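Local coordinates for protein putative RnfG subunit of electron transport complex (Thermotoga maritima, PDB 3DCZ) that probably serves as the FMN-binding G subunit of a membrane-bound Rnf complex that couples electron transfer to the translocation of ions across the membrane, at residues Val98-Cys103 against Val116-Tyr121; Gly67-Pro72 against Tyr85-Tyr90; Ala23-Ile28 against Glu46-Val51; Gln138-Pro143 against Ile174-Asp179. All blocks are in the same frame, centred on the assembly; numbering follows the deposited sequence.

How the interactions relate
Interactions 1 and 2 belong to one antiparallel sheet: each is a hairpin pairing, and strands 83-90 and 98-107 join them edge to edge, V100 O lying 2.8 Å from G89 N and A102 N 3.0 Å from L87 O. Interaction 3 packs two helices beside this sheet, A27 CB resting 3.7 Å from I119 CD1 of interaction 1. Interaction 4 flanks the outer strand of interaction 1, where Q138 OE1 is 2.9 Å from V118 N. The centres of interactions 3 and 4 stand about 24 Å apart, on opposite sides of the chain's centre. Interactions 1 and 4 both belong to the FMN-binding domain; no FMN is present, and T185, the predicted attachment site, is unmodelled.

Interaction 1 of 4, residues Val98-Cys103 against Val116-Tyr121; sequences VTVVAC and VRVIDY
V98 and V118 meet through their CG1 methyls, 3.6 Å apart, at one end of an antiparallel ladder between strands 98-107 and 110-120. V98 CB lies beside I119 O; CG1, anti to the backbone N (chi1 179°), reaches both that carbonyl oxygen and V118 CG1; V98 CG2 turns to the D120 carboxylate, 4.0 Å from D120 OD1. That oxygen has its stronger partner elsewhere, accepting a hydrogen bond from Q123 N. V100 CG1 repeats the methyl contact on the same face, 3.7 Å from V116 CG1. On the other face V101 CG2 packs against I119 CD1, and I119 CG2 sits above the rim of the Y121 ring.

T99 with I119 and V101 with R117 are the hydrogen-bonded pairs. I119 N points at T99 O over 2.8 Å with a nearly linear approach (C=O...N angle 168°), whereas T99 N meets I119 O in its carbonyl plane. The two bonds of the V101 and R117 pair are equally short but tilted from their carbonyl planes. V98 with D120, V100 with V118 and A102 with V116 alternate with these as non-hydrogen-bonded pairs.

A27 of helix 22-31 covers the V101 and I119 face, while A194, L195 and M198 of helix 188-206 pack on the face of V100, A102 and V116. The R117 side chain leads away from the partner strand to a cation-pi contact with F30. The chemistry is thus divided: backbone amides supply the directional bonds of the hairpin, and branched aliphatic side chains make up much of both faces, on which helices 22-31 and 188-206 pack.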
loop_
_atom_site.group_PDB
_atom_site.type_symbol
_atom_site.label_atom_id
_atom_site.label_comp_id
_atom_site.label_asym_id
_atom_site.label_seq_id
_atom_site.Cartn_x
_atom_site.Cartn_y
_atom_site.Cartn_z
ATOM N N VAL A 98 1.169 4.693 -14.262
ATOM C CA VAL A 98 0.648 4.564 -12.881
ATOM C C VAL A 98 1.540 3.693 -12.003
ATOM O O VAL A 98 1.998 2.625 -12.408
ATOM C CB VAL A 98 -0.801 3.987 -12.829
ATOM C CG1 VAL A 98 -1.293 3.850 -11.383
ATOM C CG2 VAL A 98 -1.770 4.861 -13.650
ATOM N N THR A 99 1.758 4.153 -10.771
ATOM C CA THR A 99 2.407 3.395 -9.737
ATOM C C THR A 99 1.553 3.446 -8.458
ATOM O O THR A 99 1.042 4.512 -8.091
ATOM C CB THR A 99 3.803 3.971 -9.386
ATOM O OG1 THR A 99 4.636 3.889 -10.548
ATOM C CG2 THR A 99 4.468 3.192 -8.251
ATOM N N VAL A 100 1.452 2.321 -7.765
ATOM C CA VAL A 100 0.745 2.278 -6.488
ATOM C C VAL A 100 1.806 2.255 -5.352
ATOM O O VAL A 100 2.666 1.359 -5.352
ATOM C CB VAL A 100 -0.100 0.985 -6.327
ATOM C CG1 VAL A 100 -0.869 1.031 -4.987
ATOM C CG2 VAL A 100 -1.066 0.804 -7.500
ATOM N N VAL A 101 1.730 3.208 -4.413
ATOM C CA VAL A 101 2.650 3.290 -3.256
ATOM C C VAL A 101 1.841 2.794 -2.061
ATOM O O VAL A 101 0.650 3.103 -1.938
ATOM C CB VAL A 101 3.135 4.763 -3.012
ATOM C CG1 VAL A 101 4.029 4.826 -1.782
ATOM C CG2 VAL A 101 3.853 5.277 -4.308
ATOM N N ALA A 102 2.442 1.997 -1.209
ATOM C CA ALA A 102 1.739 1.452 -0.053
ATOM C C ALA A 102 2.670 1.292 1.122
ATOM O O ALA A 102 3.856 1.076 0.940
ATOM C CB ALA A 102 1.059 0.129 -0.387
ATOM N N CYS A 103 2.099 1.387 2.314
ATOM C CA CYS A 103 2.811 1.223 3.567
ATOM C C CYS A 103 2.192 0.034 4.311
ATOM O O CYS A 103 0.980 -0.036 4.530
ATOM C CB CYS A 103 2.681 2.477 4.465
ATOM S SG CYS A 103 3.362 2.198 6.125
ATOM N N VAL A 116 -2.378 3.566 1.283
ATOM C CA VAL A 116 -2.121 3.398 -0.138
ATOM C C VAL A 116 -2.280 4.741 -0.819
ATOM O O VAL A 116 -3.179 5.517 -0.448
ATOM C CB VAL A 116 -3.195 2.443 -0.774
ATOM C CG1 VAL A 116 -2.957 2.265 -2.250
ATOM C CG2 VAL A 116 -3.246 1.124 -0.037
ATOM N N ARG A 117 -1.451 5.004 -1.831
ATOM C CA ARG A 117 -1.622 6.183 -2.690
ATOM C C ARG A 117 -1.292 5.766 -4.109
ATOM O O ARG A 117 -0.179 5.320 -4.365
ATOM C CB ARG A 117 -0.686 7.312 -2.254
ATOM C CG ARG A 117 -0.670 8.519 -3.196
ATOM C CD ARG A 117 -1.863 9.419 -2.976
ATOM N NE ARG A 117 -1.488 10.608 -2.199
ATOM C CZ ARG A 117 -2.298 11.280 -1.386
ATOM N NH1 ARG A 117 -3.557 10.888 -1.173
ATOM N NH2 ARG A 117 -1.820 12.345 -0.741
ATOM N N VAL A 118 -2.239 5.944 -5.015
ATOM C CA VAL A 118 -2.051 5.614 -6.413
ATOM C C VAL A 118 -1.577 6.891 -7.070
ATOM O O VAL A 118 -2.240 7.940 -6.948
ATOM C CB VAL A 118 -3.399 5.103 -7.040
ATOM C CG1 VAL A 118 -3.171 4.694 -8.465
ATOM C CG2 VAL A 118 -3.947 3.924 -6.238
ATOM N N ILE A 119 -0.430 6.837 -7.750
ATOM C CA ILE A 119 0.102 8.004 -8.475
ATOM C C ILE A 119 -0.124 7.789 -9.963
ATOM O O ILE A 119 0.323 6.821 -10.548
ATOM C CB ILE A 119 1.617 8.243 -8.258
ATOM C CG1 ILE A 119 1.986 8.342 -6.781
ATOM C CG2 ILE A 119 2.026 9.541 -8.912
ATOM C CD1 ILE A 119 3.466 8.179 -6.554
ATOM N N ASP A 120 -0.870 8.692 -10.578
ATOM C CA ASP A 120 -1.102 8.609 -12.003
ATOM C C ASP A 120 -0.287 9.684 -12.664
ATOM O O ASP A 120 -0.625 10.862 -12.584
ATOM C CB ASP A 120 -2.583 8.801 -12.299
ATOM C CG ASP A 120 -2.885 8.781 -13.772
ATOM O OD1 ASP A 120 -1.932 8.760 -14.594
ATOM O OD2 ASP A 120 -4.087 8.802 -14.109
ATOM N N TYR A 121 0.803 9.266 -13.295
ATOM C CA TYR A 121 1.736 10.207 -13.901
ATOM C C TYR A 121 1.249 10.669 -15.283
ATOM O O TYR A 121 1.723 11.692 -15.798
ATOM C CB TYR A 121 3.119 9.569 -14.004
ATOM C CG TYR A 121 3.879 9.540 -12.691
ATOM C CD1 TYR A 121 4.482 10.686 -12.219
ATOM C CD2 TYR A 121 4.005 8.375 -11.958
ATOM C CE1 TYR A 121 5.202 10.697 -11.038
ATOM C CE2 TYR A 121 4.726 8.360 -10.745
ATOM C CZ TYR A 121 5.325 9.541 -10.300
ATOM O OH TYR A 121 6.066 9.587 -9.124
#

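Interaction 2 of 4, residues Gly67-Pro72 against Tyr85-Tyr90; sequences GVVLGP and YVLSGY. With ACT (acetate ion), chain D.
L70, Y90 and S88 have the largest shares of the surface buried in this pairing of strands 67-77 and 83-90, and all three lie on the same face of the sheet. L70 CB rests on S88 CB at 3.8 Å, and beyond it CD1 extends over the G89 backbone. With CG anti to the carbonyl carbon (chi1 -58°), the leucine branch is directed along the strand toward that glycine. Y90 receives V68 CG2 at its CD2, 4.2 Å away, with the methyl oblique to the ring.

Two hydrogen-bonded pairs hold these residues in register. V68 and Y90 exchange bonds in both directions, Y90 N meeting V68 O in the carbonyl plane at 2.8 Å. Between L70 and S88 the geometry is less even: L70 N stands above the carbonyl plane of S88, 47° out of it, yet the bond from L70 N to S88 O is short at 2.8 Å, while the return bond from S88 N to L70 O stretches to 3.2 Å. The non-hydrogen-bonded pair between them sets V69 opposite G89, whose CA makes a CA-H...O contact with V68 O. On the opposite face V69 CG1 meets L87 CD1 at 3.7 Å.

At the far end of the second segment, Y85 OH donates a 2.6 Å hydrogen bond to O of an acetate ion, probably from the crystallisation liquor, that also binds N83. Helix 188-206 lies against the V69 and L87 face through L197, M198 and Y201; strand 59-64 flanks 67-70 on one side, and strand 98-107 flanks 85-90 on the other.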
loop_
_atom_site.group_PDB
_atom_site.type_symbol
_atom_site.label_atom_id
_atom_site.label_comp_id
_atom_site.label_asym_id
_atom_site.label_seq_id
_atom_site.Cartn_x
_atom_site.Cartn_y
_atom_site.Cartn_z
ATOM N N GLY A 67 2.274 -8.846 -12.167
ATOM C CA GLY A 67 2.660 -7.462 -11.950
ATOM C C GLY A 67 4.102 -7.367 -11.484
ATOM O O GLY A 67 4.855 -8.346 -11.548
ATOM N N VAL A 68 4.446 -6.177 -11.005
ATOM C CA VAL A 68 5.830 -5.849 -10.674
ATOM C C VAL A 68 5.879 -5.104 -9.336
ATOM O O VAL A 68 5.094 -4.203 -9.088
ATOM C CB VAL A 68 6.462 -4.945 -11.781
ATOM C CG1 VAL A 68 7.949 -4.655 -11.427
ATOM C CG2 VAL A 68 6.357 -5.570 -13.160
ATOM N N VAL A 69 6.805 -5.523 -8.481
ATOM C CA VAL A 69 7.105 -4.826 -7.240
ATOM C C VAL A 69 8.351 -3.976 -7.421
ATOM O O VAL A 69 9.362 -4.432 -7.967
ATOM C CB VAL A 69 7.270 -5.826 -6.086
ATOM C CG1 VAL A 69 7.763 -5.120 -4.817
ATOM C CG2 VAL A 69 5.917 -6.583 -5.846
ATOM N N LEU A 70 8.200 -2.716 -7.034
ATOM C CA LEU A 70 9.181 -1.674 -7.273
ATOM C C LEU A 70 9.796 -1.198 -5.982
ATOM O O LEU A 70 9.104 -1.010 -4.981
ATOM C CB LEU A 70 8.489 -0.527 -7.976
ATOM C CG LEU A 70 7.807 -0.867 -9.291
ATOM C CD1 LEU A 70 6.890 0.280 -9.756
ATOM C CD2 LEU A 70 8.863 -1.116 -10.363
ATOM N N GLY A 71 11.102 -0.986 -6.005
ATOM C CA GLY A 71 11.814 -0.513 -4.812
ATOM C C GLY A 71 12.447 0.841 -5.075
ATOM O O GLY A 71 12.153 1.504 -6.064
ATOM N N PRO A 72 13.336 1.270 -4.179
ATOM C CA PRO A 72 13.777 0.565 -2.998
ATOM C C PRO A 72 12.702 0.235 -1.996
ATOM O O PRO A 72 11.650 0.869 -1.956
ATOM C CB PRO A 72 14.734 1.590 -2.327
ATOM C CG PRO A 72 15.131 2.493 -3.364
ATOM C CD PRO A 72 14.003 2.578 -4.333
ATOM N N TYR A 85 7.117 -0.451 6.343
ATOM C CA TYR A 85 7.766 -0.684 5.059
ATOM C C TYR A 85 6.961 0.043 4.017
ATOM O O TYR A 85 5.725 -0.092 4.009
ATOM C CB TYR A 85 7.794 -2.195 4.771
ATOM C CG TYR A 85 8.645 -2.895 5.784
ATOM C CD1 TYR A 85 10.036 -2.977 5.585
ATOM C CD2 TYR A 85 8.125 -3.346 6.973
ATOM C CE1 TYR A 85 10.855 -3.520 6.543
ATOM C CE2 TYR A 85 8.946 -3.925 7.926
ATOM C CZ TYR A 85 10.316 -4.003 7.704
ATOM O OH TYR A 85 11.151 -4.533 8.654
ATOM N N VAL A 86 7.617 0.804 3.151
ATOM C CA VAL A 86 6.946 1.433 2.023
ATOM C C VAL A 86 7.563 0.877 0.762
ATOM O O VAL A 86 8.771 0.815 0.596
ATOM C CB VAL A 86 7.031 2.989 2.078
ATOM C CG1 VAL A 86 6.436 3.586 0.807
ATOM C CG2 VAL A 86 6.340 3.514 3.356
ATOM N N LEU A 87 6.683 0.443 -0.123
ATOM C CA LEU A 87 7.143 0.070 -1.458
ATOM C C LEU A 87 6.122 0.463 -2.501
ATOM O O LEU A 87 5.113 1.090 -2.186
ATOM C CB LEU A 87 7.542 -1.417 -1.507
ATOM C CG LEU A 87 6.468 -2.489 -1.296
ATOM C CD1 LEU A 87 7.091 -3.881 -1.371
ATOM C CD2 LEU A 87 5.771 -2.319 0.070
ATOM N N SER A 88 6.444 0.163 -3.758
ATOM C CA SER A 88 5.602 0.536 -4.867
ATOM C C SER A 88 5.284 -0.718 -5.699
ATOM O O SER A 88 5.954 -1.756 -5.613
ATOM C CB SER A 88 6.361 1.574 -5.700
ATOM O OG SER A 88 6.374 2.820 -4.998
ATOM N N GLY A 89 4.289 -0.588 -6.561
ATOM C CA GLY A 89 3.920 -1.678 -7.405
ATOM C C GLY A 89 3.147 -1.279 -8.633
ATOM O O GLY A 89 2.635 -0.149 -8.748
ATOM N N TYR A 90 3.107 -2.222 -9.552
ATOM C CA TYR A 90 2.463 -2.075 -10.841
ATOM C C TYR A 90 1.674 -3.344 -11.183
ATOM O O TYR A 90 2.128 -4.444 -10.914
ATOM C CB TYR A 90 3.532 -1.899 -11.930
ATOM C CG TYR A 90 2.999 -1.981 -13.347
ATOM C CD1 TYR A 90 2.402 -0.884 -13.973
ATOM C CD2 TYR A 90 3.043 -3.190 -14.048
ATOM C CE1 TYR A 90 1.908 -1.008 -15.263
ATOM C CE2 TYR A 90 2.560 -3.302 -15.325
ATOM C CZ TYR A 90 1.988 -2.224 -15.920
ATOM O OH TYR A 90 1.508 -2.431 -17.211
HETATM C C ACT D . 10.215 -7.107 10.754
HETATM O O ACT D . 10.070 -5.878 10.650
HETATM O OXT ACT D . 10.223 -7.523 11.935
HETATM C CH3 ACT D . 10.332 -8.015 9.578
#

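Interaction 3 of 4, residues Ala23-Ile28 against Glu46-Val51; sequences AKLSAI and EIEEIV
I28 and V51 reach toward each other tip to tip, I28 CG2 and CD1 both lying near V51 CG2, with I28 CG2 to V51 CG2 at 3.9 Å. The same I28 CG2 also touches I47 CG2, but here the two side chains slide past each other in opposite directions. L25 closes the contact from its flank: CD1 approaches V51 CG2 at 4.1 Å, while CD2 lies 3.9 Å from E48 CG, its side chain crossing the glutamate at about a right angle. Holding CG anti to the backbone N (chi1 -175°) swings the L25 branch across to the second helix.

No hydrogen bond crosses between the segments, so apolar packing carries the contact. Only the methylene part of E48 takes part in it; OE2 turns to a salt bridge with K29. Further out, Y74 and F76 of strand 67-77 back I28, and L32 and V42 pack on I47. K24 sends its NZ to I56 O, T58 OG1 and Y74 OH, tying the first helix to the sheet side.

Segments 23-28 and 46-51 run with N-to-C directions 125° apart and their axes approach to 10.5 Å, a helix pair packed beside the antiparallel sheet of an alpha+beta fold.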
loop_
_atom_site.group_PDB
_atom_site.type_symbol
_atom_site.label_atom_id
_atom_site.label_comp_id
_atom_site.label_asym_id
_atom_site.label_seq_id
_atom_site.Cartn_x
_atom_site.Cartn_y
_atom_site.Cartn_z
ATOM N N ALA A 23 5.921 14.138 -6.421
ATOM C CA ALA A 23 4.810 13.163 -6.340
ATOM C C ALA A 23 5.180 11.929 -5.516
ATOM O O ALA A 23 4.426 11.470 -4.651
ATOM C CB ALA A 23 4.364 12.724 -7.723
ATOM N N LYS A 24 6.346 11.364 -5.792
ATOM C CA LYS A 24 6.765 10.155 -5.071
ATOM C C LYS A 24 6.934 10.430 -3.571
ATOM O O LYS A 24 6.405 9.703 -2.718
ATOM C CB LYS A 24 8.064 9.599 -5.659
ATOM C CG LYS A 24 8.498 8.314 -5.006
ATOM C CD LYS A 24 9.717 7.697 -5.670
ATOM C CE LYS A 24 10.193 6.496 -4.878
ATOM N NZ LYS A 24 11.371 5.843 -5.563
ATOM N N LEU A 25 7.690 11.482 -3.247
ATOM C CA LEU A 25 7.913 11.844 -1.859
ATOM C C LEU A 25 6.596 12.170 -1.157
ATOM O O LEU A 25 6.371 11.769 -0.009
ATOM C CB LEU A 25 8.918 13.007 -1.750
ATOM C CG LEU A 25 9.316 13.396 -0.341
ATOM C CD1 LEU A 25 9.950 12.223 0.406
ATOM C CD2 LEU A 25 10.316 14.586 -0.412
ATOM N N SER A 26 5.708 12.865 -1.848
ATOM C CA SER A 26 4.391 13.187 -1.299
ATOM C C SER A 26 3.610 11.903 -0.968
ATOM O O SER A 26 2.980 11.782 0.092
ATOM C CB SER A 26 3.611 14.035 -2.304
ATOM O OG SER A 26 2.264 14.189 -1.906
ATOM N N ALA A 27 3.646 10.934 -1.883
ATOM C CA ALA A 27 2.987 9.640 -1.681
ATOM C C ALA A 27 3.550 8.873 -0.502
ATOM O O ALA A 27 2.800 8.261 0.269
ATOM C CB ALA A 27 3.028 8.764 -2.966
ATOM N N ILE A 28 4.881 8.856 -0.375
ATOM C CA ILE A 28 5.498 8.121 0.717
ATOM C C ILE A 28 5.111 8.774 2.047
ATOM O O ILE A 28 4.787 8.082 3.017
ATOM C CB ILE A 28 7.009 8.084 0.535
ATOM C CG1 ILE A 28 7.323 7.260 -0.704
ATOM C CG2 ILE A 28 7.728 7.518 1.814
ATOM C CD1 ILE A 28 8.838 7.280 -1.120
ATOM N N GLU A 46 12.150 13.454 8.849
ATOM C CA GLU A 46 12.790 12.157 8.953
ATOM C C GLU A 46 12.425 11.309 7.735
ATOM O O GLU A 46 13.256 10.616 7.177
ATOM C CB GLU A 46 12.422 11.437 10.246
ATOM C CG GLU A 46 13.112 10.069 10.441
ATOM C CD GLU A 46 12.739 9.351 11.750
ATOM O OE1 GLU A 46 12.437 10.039 12.750
ATOM O OE2 GLU A 46 12.764 8.087 11.792
ATOM N N ILE A 47 11.170 11.350 7.320
ATOM C CA ILE A 47 10.789 10.598 6.126
ATOM C C ILE A 47 11.626 11.044 4.916
ATOM O O ILE A 47 12.173 10.203 4.204
ATOM C CB ILE A 47 9.287 10.736 5.795
ATOM C CG1 ILE A 47 8.412 10.112 6.908
ATOM C CG2 ILE A 47 8.999 10.139 4.428
ATOM C CD1 ILE A 47 6.914 10.437 6.767
ATOM N N GLU A 48 11.729 12.358 4.698
ATOM C CA GLU A 48 12.534 12.924 3.612
ATOM C C GLU A 48 13.977 12.427 3.675
ATOM O O GLU A 48 14.530 11.997 2.655
ATOM C CB GLU A 48 12.539 14.461 3.678
ATOM C CG GLU A 48 11.224 15.134 3.355
ATOM C CD GLU A 48 11.111 16.557 3.936
ATOM O OE1 GLU A 48 12.126 17.110 4.441
ATOM O OE2 GLU A 48 9.996 17.122 3.898
ATOM N N GLU A 49 14.563 12.459 4.869
ATOM C CA GLU A 49 15.956 12.062 5.039
ATOM C C GLU A 49 16.154 10.582 4.714
ATOM O O GLU A 49 17.110 10.211 4.015
ATOM C CB GLU A 49 16.438 12.392 6.448
ATOM C CG GLU A 49 16.616 13.903 6.655
ATOM C CD GLU A 49 16.853 14.299 8.100
ATOM O OE1 GLU A 49 16.891 13.410 8.979
ATOM O OE2 GLU A 49 17.003 15.511 8.354
ATOM N N ILE A 50 15.241 9.745 5.197
ATOM C CA ILE A 50 15.326 8.307 4.948
ATOM C C ILE A 50 15.163 7.998 3.460
ATOM O O ILE A 50 15.884 7.186 2.874
ATOM C CB ILE A 50 14.317 7.523 5.829
ATOM C CG1 ILE A 50 14.759 7.531 7.302
ATOM C CG2 ILE A 50 14.129 6.085 5.312
ATOM C CD1 ILE A 50 13.655 7.024 8.213
ATOM N N VAL A 51 14.196 8.629 2.822
ATOM C CA VAL A 51 13.998 8.404 1.402
ATOM C C VAL A 51 15.235 8.833 0.598
ATOM O O VAL A 51 15.701 8.085 -0.289
ATOM C CB VAL A 51 12.738 9.157 0.904
ATOM C CG1 VAL A 51 12.687 9.139 -0.589
ATOM C CG2 VAL A 51 11.459 8.527 1.527
#

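Interaction 4 of 4, residues Gln138-Pro143 against Ile174-Asp179; sequences QRRFFP and IVKVSD. With EDO (1,2-ethanediol), chain E.
F141 lays one ring face under V175 CG1, which sits over the ring centre at 3.6 Å in a CH-pi contact, 5° off the normal. Its CE1 also touches V177 CG1, oblique to the ring, the two side chains crossing at about a right angle. This joins the residue just after the 3-10 turn 138-140 to strand 174-175 of the FMN-binding domain, which pairs in parallel with strand 154-155, and to the loop that follows it. P188, V191 and V192 of helix 188-206 complete the packing around the F141 ring.

R140 supplies the polar half. Its chain bends at chi2 (-64°), folding the methylenes over K176 O and bringing the guanidinium to D179. There NH1 and NH2 grip the carboxylate end-on, one nitrogen to each oxygen. R140 NH1 to D179 OD1 spans 3.0 Å and uses the syn lone pair; R140 NH2 to D179 OD2 spans 3.1 Å, also on the syn side but 28° out of the carboxylate plane. R140 NH1 also donates to K176 O at 2.8 Å, in the guanidinium plane but from above the carbonyl plane. Shared between K176 O and D179 OD1, NH1 joins the NH2 bond in holding the guanidinium's rotation. K176 extends the other way, its NZ bonding G164 O.

On the far side of the turn, R139 NH1 and NH2 bind a 1,2-ethanediol, probably from the crystallisation liquor. A single water finishes the link between the segments, donating to R140 O at 2.7 Å and accepting from K176 N at 2.9 Å.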
loop_
_atom_site.group_PDB
_atom_site.type_symbol
_atom_site.label_atom_id
_atom_site.label_comp_id
_atom_site.label_asym_id
_atom_site.label_seq_id
_atom_site.Cartn_x
_atom_site.Cartn_y
_atom_site.Cartn_z
ATOM N N GLN A 138 -9.830 6.139 -2.816
ATOM C CA GLN A 138 -8.651 5.375 -2.423
ATOM C C GLN A 138 -8.703 4.922 -0.955
ATOM O O GLN A 138 -8.075 3.922 -0.583
ATOM C CB GLN A 138 -7.354 6.140 -2.721
ATOM C CG GLN A 138 -7.050 6.198 -4.237
ATOM C CD GLN A 138 -5.838 7.051 -4.586
ATOM O OE1 GLN A 138 -4.790 6.962 -3.961
ATOM N NE2 GLN A 138 -5.991 7.880 -5.618
ATOM N N ARG A 139 -9.448 5.639 -0.109
ATOM C CA ARG A 139 -9.555 5.260 1.307
ATOM C C ARG A 139 -10.360 3.976 1.484
ATOM O O ARG A 139 -10.350 3.404 2.534
ATOM C CB ARG A 139 -10.151 6.395 2.169
ATOM C CG ARG A 139 -9.208 7.542 2.370
ATOM C CD ARG A 139 -9.774 8.709 3.208
ATOM N NE ARG A 139 -8.900 9.862 3.012
ATOM C CZ ARG A 139 -7.688 9.994 3.556
ATOM N NH1 ARG A 139 -7.233 9.124 4.427
ATOM N NH2 ARG A 139 -6.943 11.029 3.248
ATOM N N ARG A 140 -11.056 3.534 0.438
ATOM C CA ARG A 140 -11.746 2.243 0.488
ATOM C C ARG A 140 -10.745 1.082 0.593
ATOM O O ARG A 140 -11.134 -0.020 0.996
ATOM C CB ARG A 140 -12.637 2.036 -0.751
ATOM C CG ARG A 140 -13.779 3.040 -0.908
ATOM C CD ARG A 140 -14.756 2.905 0.224
ATOM N NE ARG A 140 -15.966 3.727 0.062
ATOM C CZ ARG A 140 -17.069 3.363 -0.592
ATOM N NH1 ARG A 140 -17.165 2.201 -1.210
ATOM N NH2 ARG A 140 -18.096 4.198 -0.634
ATOM N N PHE A 141 -9.481 1.356 0.264
ATOM C CA PHE A 141 -8.443 0.309 0.172
ATOM C C PHE A 141 -7.635 0.108 1.472
ATOM O O PHE A 141 -6.804 -0.799 1.550
ATOM C CB PHE A 141 -7.462 0.632 -0.959
ATOM C CG PHE A 141 -8.038 0.516 -2.332
ATOM C CD1 PHE A 141 -8.892 1.496 -2.816
ATOM C CD2 PHE A 141 -7.741 -0.551 -3.142
ATOM C CE1 PHE A 141 -9.420 1.419 -4.105
ATOM C CE2 PHE A 141 -8.273 -0.638 -4.415
ATOM C CZ PHE A 141 -9.098 0.339 -4.890
ATOM N N PHE A 142 -7.819 0.959 2.477
ATOM C CA PHE A 142 -7.026 0.857 3.703
ATOM C C PHE A 142 -7.718 1.468 4.904
ATOM O O PHE A 142 -8.613 2.296 4.744
ATOM C CB PHE A 142 -5.692 1.559 3.511
ATOM C CG PHE A 142 -5.828 3.013 3.195
ATOM C CD1 PHE A 142 -5.873 3.967 4.196
ATOM C CD2 PHE A 142 -5.830 3.436 1.890
ATOM C CE1 PHE A 142 -5.938 5.319 3.864
ATOM C CE2 PHE A 142 -5.905 4.765 1.574
ATOM C CZ PHE A 142 -5.949 5.705 2.560
ATOM N N PRO A 143 -7.312 1.070 6.111
ATOM C CA PRO A 143 -6.326 0.057 6.444
ATOM C C PRO A 143 -6.953 -1.350 6.316
ATOM O O PRO A 143 -8.192 -1.488 6.318
ATOM C CB PRO A 143 -5.971 0.388 7.891
ATOM C CG PRO A 143 -7.208 0.955 8.453
ATOM C CD PRO A 143 -7.927 1.630 7.326
ATOM N N ILE A 174 -11.645 -7.193 1.829
ATOM C CA ILE A 174 -12.509 -6.888 0.717
ATOM C C ILE A 174 -12.602 -5.364 0.577
ATOM O O ILE A 174 -12.932 -4.663 1.546
ATOM C CB ILE A 174 -13.924 -7.508 0.963
ATOM C CG1 ILE A 174 -13.839 -9.032 0.992
ATOM C CG2 ILE A 174 -14.903 -7.028 -0.105
ATOM C CD1 ILE A 174 -15.137 -9.723 1.467
ATOM N N VAL A 175 -12.308 -4.873 -0.622
ATOM C CA VAL A 175 -12.334 -3.458 -0.954
ATOM C C VAL A 175 -13.652 -3.168 -1.639
ATOM O O VAL A 175 -13.901 -3.670 -2.747
ATOM C CB VAL A 175 -11.151 -3.105 -1.871
ATOM C CG1 VAL A 175 -11.244 -1.617 -2.358
ATOM C CG2 VAL A 175 -9.810 -3.426 -1.126
ATOM N N LYS A 176 -14.480 -2.342 -0.990
ATOM C CA LYS A 176 -15.795 -2.048 -1.510
ATOM C C LYS A 176 -15.675 -0.877 -2.465
ATOM O O LYS A 176 -15.344 0.225 -2.039
ATOM C CB LYS A 176 -16.771 -1.732 -0.384
ATOM C CG LYS A 176 -18.183 -1.580 -0.904
ATOM C CD LYS A 176 -19.163 -1.445 0.223
ATOM C CE LYS A 176 -20.588 -1.446 -0.309
ATOM N NZ LYS A 176 -21.533 -1.192 0.793
ATOM N N VAL A 177 -15.921 -1.131 -3.740
ATOM C CA VAL A 177 -15.898 -0.067 -4.753
ATOM C C VAL A 177 -17.111 -0.098 -5.685
ATOM O O VAL A 177 -17.291 0.826 -6.482
ATOM C CB VAL A 177 -14.576 -0.085 -5.591
ATOM C CG1 VAL A 177 -13.406 0.481 -4.788
ATOM C CG2 VAL A 177 -14.257 -1.484 -6.128
ATOM N N SER A 178 -17.961 -1.126 -5.551
ATOM C CA SER A 178 -19.064 -1.348 -6.480
ATOM C C SER A 178 -20.063 -0.192 -6.507
ATOM O O SER A 178 -20.780 -0.019 -7.495
ATOM C CB SER A 178 -19.787 -2.652 -6.124
ATOM O OG SER A 178 -20.388 -2.553 -4.847
ATOM N N ASP A 179 -20.110 0.585 -5.433
ATOM C CA ASP A 179 -21.017 1.734 -5.335
ATOM C C ASP A 179 -20.421 3.051 -5.877
ATOM O O ASP A 179 -21.137 4.049 -6.008
ATOM C CB ASP A 179 -21.503 1.912 -3.886
ATOM C CG ASP A 179 -20.369 2.028 -2.892
ATOM O OD1 ASP A 179 -19.306 1.409 -3.119
ATOM O OD2 ASP A 179 -20.550 2.729 -1.877
HETATM C C1 EDO E . -4.443 9.770 6.794
HETATM O O1 EDO E . -4.752 8.756 5.861
HETATM C C2 EDO E . -3.925 10.997 6.081
HETATM O O2 EDO E . -4.973 11.694 5.402
HETATM O O HOH W 1 -13.590 -1.029 1.471
#